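Long-range contacts in 3-HSA hydroxylase, oxygenase (Rhodococcus sp., PDB 2RFQ), which catalyses the FMNH2-dependent ortho-hydroxylation of the secosteroid phenol 3-HSA to the catechol 3,4-DHSA during cholesterol catabolism, as the oxygenase component of a two-component monooxygenase: residues A[238-242]-A[323-327]; A[375-379]-A[390-394]. One frame throughout, in Å; residues are numbered along the deposited sequence.

Contact 1 (A[238-242]-A[323-327]); sequences PTTIS and RRDQV
Gln326 reaches across to Pro238 and Ser242, joining helices 233-266 and 316-344 within the C-terminal helical bundle of the acyl-CoA dehydrogenase fold. The two short segments run nearly parallel, at 22° with axes 9.8 Å apart. In the first shell, Gln326 NE2 donates to Ser242 OG at 2.9 Å (N-H...O 159°), and the hydroxyl oxygen lies almost in the amide plane. Ser242 OG also lies 3.1 Å from Gln326 O and is hydrogen-bonded to Thr330 OG1, on the same helix as Gln326. One turn earlier, Pro238 sets CB against the amide, 3.4 Å from Gln326 CD. With CG anti to the backbone N (chi1 166°) and the chain bent at chi2, the amide of Gln326 is carried toward Pro238 and Ser242.

Further bonds fix the rotation of the amide: Ala370 O accepts from Gln326 NE2 and from Arg323 NH1. In the layer outside, Leu297 of helix 277-309 packs on Gln326 and Ser242. An alanine in place of Gln326 would probably open a gap beside Pro238 and leave Ser242 OG and Arg323 NH1 each without one partner in this buried interface. Arg323, its chain folded at chi2 and chi3, aims NH1 at a lone pair of Gln326 OE1, in the carbonyl plane, 2.9 Å away.

Contact 2 (A[375-379]-A[390-394]); sequences RAYVM and TDTMV
Arg375 and Asp391 form a side-on, two-pronged salt bridge that ties helix 373-384 to the C-terminal tail, where Asp391 also makes an Asx turn. The ionic evidence is a pair of nearly straight bonds, each 2.9 Å long: Arg375 NE to Asp391 OD2 (169°) and Arg375 NH2 to Asp391 OD1 (164°). Both oxygens lie close to the guanidinium plane and are met on the syn side, but from somewhat out of the carboxylate plane, the two groups being tilted 30° apart. The arginine chain is extended from CG to NE, with CG anti to the backbone N, which spans the distance to the tail.

Packing supplies the second group of contacts. Met393, a selenomethionine, crosses one guanidinium face, its SE 3.7 Å above the plane and offset toward the rim. One turn further along the helix, selenomethionine Met379 puts SE 3.6 Å from Val394 CB, while Leu320 of helix 316-344 also packs on Met379.

The remaining hydrogen bonds hold the carboxylate in place. A water donates to both Arg375 O and Asp391 OD2, and the Asx-turn bond from Met393 N reaches Asp391 OD1 at 2.9 Å, from the face opposite that used by Arg375 NH2.

In the fold
Contact 1 lies deep in the chain and contact 2 toward its periphery, about 19 Å from the chain centre, with their own centres 12 Å apart. Arg323 joins them: its NE lies 2.9 Å from Met393 O, a probable hydrogen bond that attaches the tail to helix 316-344. Close packing adds a second link, Val327 CG2 being 3.4 Å from Tyr377 CE1. Both contacts lie near residues inferred by similarity to bind FMN: the side chain of Pro238 is about 7 Å from that of His368, and Met393's is about 4 Å from that of Ala369. Each contact also has a segment with residues that touch the second subunit of the homotetramer.

Contact 1 (A[238-242]-A[323-327])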
ATOM      1  N   PRO A 238      -4.216  -8.662  24.538  1.00  6.01           N
ATOM      2  CA  PRO A 238      -4.213  -7.990  23.225  1.00  6.14           C
ATOM      3  C   PRO A 238      -5.395  -8.362  22.299  1.00  6.95           C
ATOM      4  O   PRO A 238      -5.896  -7.506  21.558  1.00  6.95           O
ATOM      5  CB  PRO A 238      -2.861  -8.401  22.620  1.00  6.31           C
ATOM      6  CG  PRO A 238      -1.985  -8.595  23.845  1.00  6.35           C
ATOM      7  CD  PRO A 238      -2.931  -9.339  24.796  1.00  6.03           C
ATOM      8  N   THR A 239      -5.855  -9.609  22.342  1.00  6.08           N
ATOM      9  CA  THR A 239      -7.032  -9.980  21.520  1.00  5.83           C
ATOM     10  C   THR A 239      -8.288  -9.212  22.007  1.00  5.87           C
ATOM     11  O   THR A 239      -9.136  -8.816  21.194  1.00  6.94           O
ATOM     12  CB  THR A 239      -7.252 -11.503  21.525  1.00  6.44           C
ATOM     13  OG1 THR A 239      -6.090 -12.130  20.960  1.00  6.23           O
ATOM     14  CG2 THR A 239      -8.498 -11.905  20.678  1.00  6.04           C
ATOM     15  N   THR A 240      -8.369  -8.964  23.319  1.00  6.05           N
ATOM     16  CA  THR A 240      -9.473  -8.132  23.870  1.00  6.58           C
ATOM     17  C   THR A 240      -9.467  -6.687  23.333  1.00  6.79           C
ATOM     18  O   THR A 240     -10.504  -6.030  23.267  1.00  7.12           O
ATOM     19  CB  THR A 240      -9.577  -8.224  25.406  1.00  7.43           C
ATOM     20  OG1 THR A 240     -10.859  -8.805  25.748  1.00  8.86           O
ATOM     21  CG2 THR A 240      -9.512  -6.863  26.063  1.00  7.69           C
ATOM     22  N   ILE A 241      -8.290  -6.230  22.904  1.00  6.71           N
ATOM     23  CA  ILE A 241      -8.103  -4.930  22.302  1.00  7.44           C
ATOM     24  C   ILE A 241      -8.369  -4.949  20.792  1.00  7.61           C
ATOM     25  O   ILE A 241      -8.925  -3.987  20.245  1.00 10.47           O
ATOM     26  CB  ILE A 241      -6.649  -4.421  22.628  1.00  8.23           C
ATOM     27  CG1 ILE A 241      -6.471  -4.291  24.141  1.00 10.00           C
ATOM     28  CG2 ILE A 241      -6.265  -3.178  21.785  1.00  8.95           C
ATOM     29  CD1 ILE A 241      -7.571  -3.438  24.847  1.00  9.55           C
ATOM     30  N   SER A 242      -7.983  -6.018  20.112  1.00  7.03           N
ATOM     31  CA  SER A 242      -8.229  -6.079  18.664  1.00  6.46           C
ATOM     32  C   SER A 242      -9.671  -6.466  18.327  1.00  6.84           C
ATOM     33  O   SER A 242     -10.236  -5.963  17.355  1.00  6.52           O
ATOM     34  CB  SER A 242      -7.263  -7.063  17.961  1.00  7.11           C
ATOM     35  OG  SER A 242      -5.926  -6.603  18.086  1.00  9.23           O
ATOM     36  N   ARG A 323       0.384 -13.014  18.461  1.00  5.87           N
ATOM     37  CA  ARG A 323       0.696 -11.577  18.515  1.00  6.28           C
ATOM     38  C   ARG A 323       0.863 -10.942  17.129  1.00  6.06           C
ATOM     39  O   ARG A 323       0.348  -9.847  16.862  1.00  6.74           O
ATOM     40  CB  ARG A 323       1.918 -11.350  19.392  1.00  5.48           C
ATOM     41  CG  ARG A 323       1.573 -11.363  20.879  1.00  5.90           C
ATOM     42  CD  ARG A 323       0.936 -10.033  21.278  1.00  5.52           C
ATOM     43  NE  ARG A 323       1.963  -8.968  21.340  1.00  5.42           N
ATOM     44  CZ  ARG A 323       1.754  -7.683  21.050  1.00  6.05           C
ATOM     45  NH1 ARG A 323       0.549  -7.244  20.646  1.00  5.75           N
ATOM     46  NH2 ARG A 323       2.764  -6.828  21.187  1.00  6.26           N
ATOM     47  N   ARG A 324       1.579 -11.651  16.254  1.00  5.73           N
ATOM     48  CA  ARG A 324       1.765 -11.215  14.858  1.00  5.40           C
ATOM     49  C   ARG A 324       0.428 -10.907  14.186  1.00  5.50           C
ATOM     50  O   ARG A 324       0.236  -9.840  13.631  1.00  6.71           O
ATOM     51  CB  ARG A 324       2.514 -12.300  14.079  1.00  5.70           C
ATOM     52  CG  ARG A 324       2.624 -12.015  12.572  1.00  5.29           C
ATOM     53  CD  ARG A 324       3.017 -13.282  11.774  1.00  6.49           C
ATOM     54  NE  ARG A 324       1.891 -14.199  11.715  1.00  7.11           N
ATOM     55  CZ  ARG A 324       1.962 -15.477  11.339  1.00  7.85           C
ATOM     56  NH1 ARG A 324       3.135 -16.040  10.972  1.00  7.54           N
ATOM     57  NH2 ARG A 324       0.845 -16.199  11.300  1.00  7.71           N
ATOM     58  N   ASP A 325      -0.500 -11.860  14.246  1.00  5.31           N
ATOM     59  CA  ASP A 325      -1.768 -11.732  13.541  1.00  6.13           C
ATOM     60  C   ASP A 325      -2.728 -10.793  14.239  1.00  6.76           C
ATOM     61  O   ASP A 325      -3.626 -10.236  13.604  1.00  6.86           O
ATOM     62  CB  ASP A 325      -2.397 -13.121  13.387  1.00  6.55           C
ATOM     63  CG  ASP A 325      -1.592 -14.039  12.446  1.00  7.42           C
ATOM     64  OD1 ASP A 325      -0.795 -13.532  11.614  1.00  7.10           O
ATOM     65  OD2 ASP A 325      -1.776 -15.266  12.558  1.00  7.94           O
ATOM     66  N   GLN A 326      -2.572 -10.654  15.553  1.00  6.14           N
ATOM     67  CA  GLN A 326      -3.457  -9.822  16.357  1.00  6.15           C
ATOM     68  C   GLN A 326      -3.230  -8.329  16.080  1.00  6.32           C
ATOM     69  O   GLN A 326      -4.175  -7.581  15.767  1.00  6.55           O
ATOM     70  CB  GLN A 326      -3.333 -10.159  17.851  1.00  5.20           C
ATOM     71  CG  GLN A 326      -3.973  -9.099  18.754  1.00  5.70           C
ATOM     72  CD  GLN A 326      -2.947  -8.123  19.255  1.00  8.07           C
ATOM     73  OE1 GLN A 326      -1.828  -8.519  19.597  1.00  7.99           O
ATOM     74  NE2 GLN A 326      -3.314  -6.829  19.313  1.00  7.69           N
ATOM     75  N   VAL A 327      -1.976  -7.883  16.146  1.00  5.97           N
ATOM     76  CA  VAL A 327      -1.721  -6.497  15.736  1.00  6.48           C
ATOM     77  C   VAL A 327      -2.130  -6.292  14.264  1.00  5.78           C
ATOM     78  O   VAL A 327      -2.695  -5.252  13.893  1.00  7.88           O
ATOM     79  CB  VAL A 327      -0.262  -6.035  15.995  1.00  6.73           C
ATOM     80  CG1 VAL A 327       0.099  -6.194  17.490  1.00  5.90           C
ATOM     81  CG2 VAL A 327       0.732  -6.777  15.102  1.00  6.09           C
TER

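Contact 2 (A[375-379]-A[390-394])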
ATOM      1  N   ARG A 375       6.116  -3.697  17.341  1.00  7.33           N
ATOM      2  CA  ARG A 375       6.549  -4.388  18.534  1.00  7.56           C
ATOM      3  C   ARG A 375       6.338  -5.905  18.342  1.00  7.31           C
ATOM      4  O   ARG A 375       7.259  -6.700  18.573  1.00  8.50           O
ATOM      5  CB  ARG A 375       5.745  -3.893  19.740  1.00  7.60           C
ATOM      6  CG  ARG A 375       6.074  -4.649  21.001  1.00  8.27           C
ATOM      7  CD  ARG A 375       5.367  -4.030  22.205  1.00  7.83           C
ATOM      8  NE  ARG A 375       5.773  -4.695  23.448  1.00 11.29           N
ATOM      9  CZ  ARG A 375       5.452  -4.273  24.674  1.00 13.38           C
ATOM     10  NH1 ARG A 375       4.734  -3.164  24.848  1.00 12.45           N
ATOM     11  NH2 ARG A 375       5.865  -4.960  25.742  1.00 13.10           N
ATOM     12  N   ALA A 376       5.133  -6.288  17.911  1.00  6.33           N
ATOM     13  CA  ALA A 376       4.831  -7.713  17.720  1.00  6.39           C
ATOM     14  C   ALA A 376       5.604  -8.292  16.535  1.00  6.05           C
ATOM     15  O   ALA A 376       6.075  -9.439  16.601  1.00  6.57           O
ATOM     16  CB  ALA A 376       3.322  -7.944  17.555  1.00  7.28           C
ATOM     17  N   TYR A 377       5.713  -7.507  15.453  1.00  6.27           N
ATOM     18  CA  TYR A 377       6.365  -8.001  14.225  1.00  6.14           C
ATOM     19  C   TYR A 377       7.846  -8.260  14.443  1.00  6.01           C
ATOM     20  O   TYR A 377       8.370  -9.308  14.029  1.00  6.48           O
ATOM     21  CB  TYR A 377       6.204  -7.015  13.066  1.00  6.65           C
ATOM     22  CG  TYR A 377       4.796  -6.807  12.565  1.00  5.53           C
ATOM     23  CD1 TYR A 377       3.791  -7.766  12.769  1.00  7.69           C
ATOM     24  CD2 TYR A 377       4.483  -5.658  11.857  1.00  7.79           C
ATOM     25  CE1 TYR A 377       2.467  -7.562  12.284  1.00  6.83           C
ATOM     26  CE2 TYR A 377       3.178  -5.443  11.344  1.00  8.32           C
ATOM     27  CZ  TYR A 377       2.179  -6.392  11.580  1.00  7.59           C
ATOM     28  OH  TYR A 377       0.884  -6.195  11.107  1.00  7.66           O
ATOM     29  N   VAL A 378       8.510  -7.324  15.117  1.00  6.60           N
ATOM     30  CA  VAL A 378       9.938  -7.500  15.400  1.00  6.53           C
ATOM     31  C   VAL A 378      10.124  -8.735  16.268  1.00  6.99           C
ATOM     32  O   VAL A 378      11.016  -9.551  16.008  1.00  6.70           O
ATOM     33  CB  VAL A 378      10.532  -6.233  16.049  1.00  7.37           C
ATOM     34  CG1 VAL A 378      11.937  -6.487  16.595  1.00  8.62           C
ATOM     35  CG2 VAL A 378      10.542  -5.095  15.017  1.00  7.31           C
HETATM   36  N   MSE A 379       9.280  -8.887  17.279  1.00  6.84           N
HETATM   37  CA  MSE A 379       9.394 -10.045  18.172  1.00  8.08           C
HETATM   38  C   MSE A 379       9.208 -11.360  17.407  1.00  6.97           C
HETATM   39  O   MSE A 379       9.963 -12.320  17.592  1.00  7.64           O
HETATM   40  CB  MSE A 379       8.350  -9.964  19.284  1.00  7.55           C
HETATM   41  CG  MSE A 379       8.481 -11.123  20.233  1.00  7.79           C
HETATM   42 SE   MSE A 379       7.136 -11.036  21.639  1.00 16.46          SE
HETATM   43  CE  MSE A 379       5.554 -11.010  20.517  1.00  8.15           C
ATOM     44  N   THR A 390      13.019 -10.996  24.919  1.00 13.34           N
ATOM     45  CA  THR A 390      12.791 -10.564  26.312  1.00 14.29           C
ATOM     46  C   THR A 390      11.461  -9.831  26.516  1.00 13.49           C
ATOM     47  O   THR A 390      11.028  -9.631  27.653  1.00 14.08           O
ATOM     48  CB  THR A 390      13.911  -9.645  26.824  1.00 14.28           C
ATOM     49  OG1 THR A 390      14.009  -8.496  25.987  1.00 16.65           O
ATOM     50  CG2 THR A 390      15.272 -10.373  26.845  1.00 16.66           C
ATOM     51  N   ASP A 391      10.821  -9.435  25.420  1.00 12.90           N
ATOM     52  CA  ASP A 391       9.526  -8.759  25.502  1.00 12.16           C
ATOM     53  C   ASP A 391       8.544  -9.741  26.158  1.00 12.34           C
ATOM     54  O   ASP A 391       8.477 -10.938  25.782  1.00 12.47           O
ATOM     55  CB  ASP A 391       9.089  -8.370  24.089  1.00 11.92           C
ATOM     56  CG  ASP A 391       7.826  -7.518  24.049  1.00 11.27           C
ATOM     57  OD1 ASP A 391       7.064  -7.458  25.037  1.00 12.27           O
ATOM     58  OD2 ASP A 391       7.606  -6.931  22.975  1.00 10.25           O
ATOM     59  N   THR A 392       7.795  -9.257  27.144  1.00 12.05           N
ATOM     60  CA  THR A 392       6.868 -10.121  27.875  1.00 12.89           C
ATOM     61  C   THR A 392       5.426 -10.087  27.321  1.00 11.87           C
ATOM     62  O   THR A 392       4.562 -10.829  27.804  1.00 11.74           O
ATOM     63  CB  THR A 392       6.818  -9.758  29.365  1.00 12.81           C
ATOM     64  OG1 THR A 392       6.236  -8.466  29.511  1.00 15.07           O
ATOM     65  CG2 THR A 392       8.230  -9.729  29.974  1.00 15.20           C
HETATM   66  N   MSE A 393       5.183  -9.242  26.316  1.00 11.24           N
HETATM   67  CA  MSE A 393       3.830  -9.094  25.756  1.00 11.57           C
HETATM   68  C   MSE A 393       3.669 -10.187  24.676  1.00  9.78           C
HETATM   69  O   MSE A 393       3.724  -9.944  23.462  1.00  8.08           O
HETATM   70  CB  MSE A 393       3.572  -7.670  25.242  1.00 11.58           C
HETATM   71  CG  MSE A 393       2.122  -7.454  24.806  1.00 11.32           C
HETATM   72 SE   MSE A 393       1.872  -5.591  24.229  1.00 20.19          SE
HETATM   73  CE  MSE A 393       1.671  -4.715  25.985  1.00 16.55           C
ATOM     74  N   VAL A 394       3.507 -11.406  25.164  1.00  8.53           N
ATOM     75  CA  VAL A 394       3.439 -12.597  24.306  1.00  8.44           C
ATOM     76  C   VAL A 394       2.994 -13.787  25.151  1.00  8.35           C
ATOM     77  O   VAL A 394       2.355 -14.709  24.642  1.00  7.85           O
ATOM     78  CB  VAL A 394       4.819 -12.917  23.665  1.00  8.59           C
ATOM     79  CG1 VAL A 394       5.878 -13.171  24.759  1.00  8.65           C
ATOM     80  CG2 VAL A 394       4.720 -14.142  22.697  1.00  9.66           C
ATOM     81  OXT VAL A 394       3.294 -13.804  26.361  1.00  8.75           O
TER
HETATM   82  O   HOH W   1       9.163  -6.641  20.682  1.00 12.55           O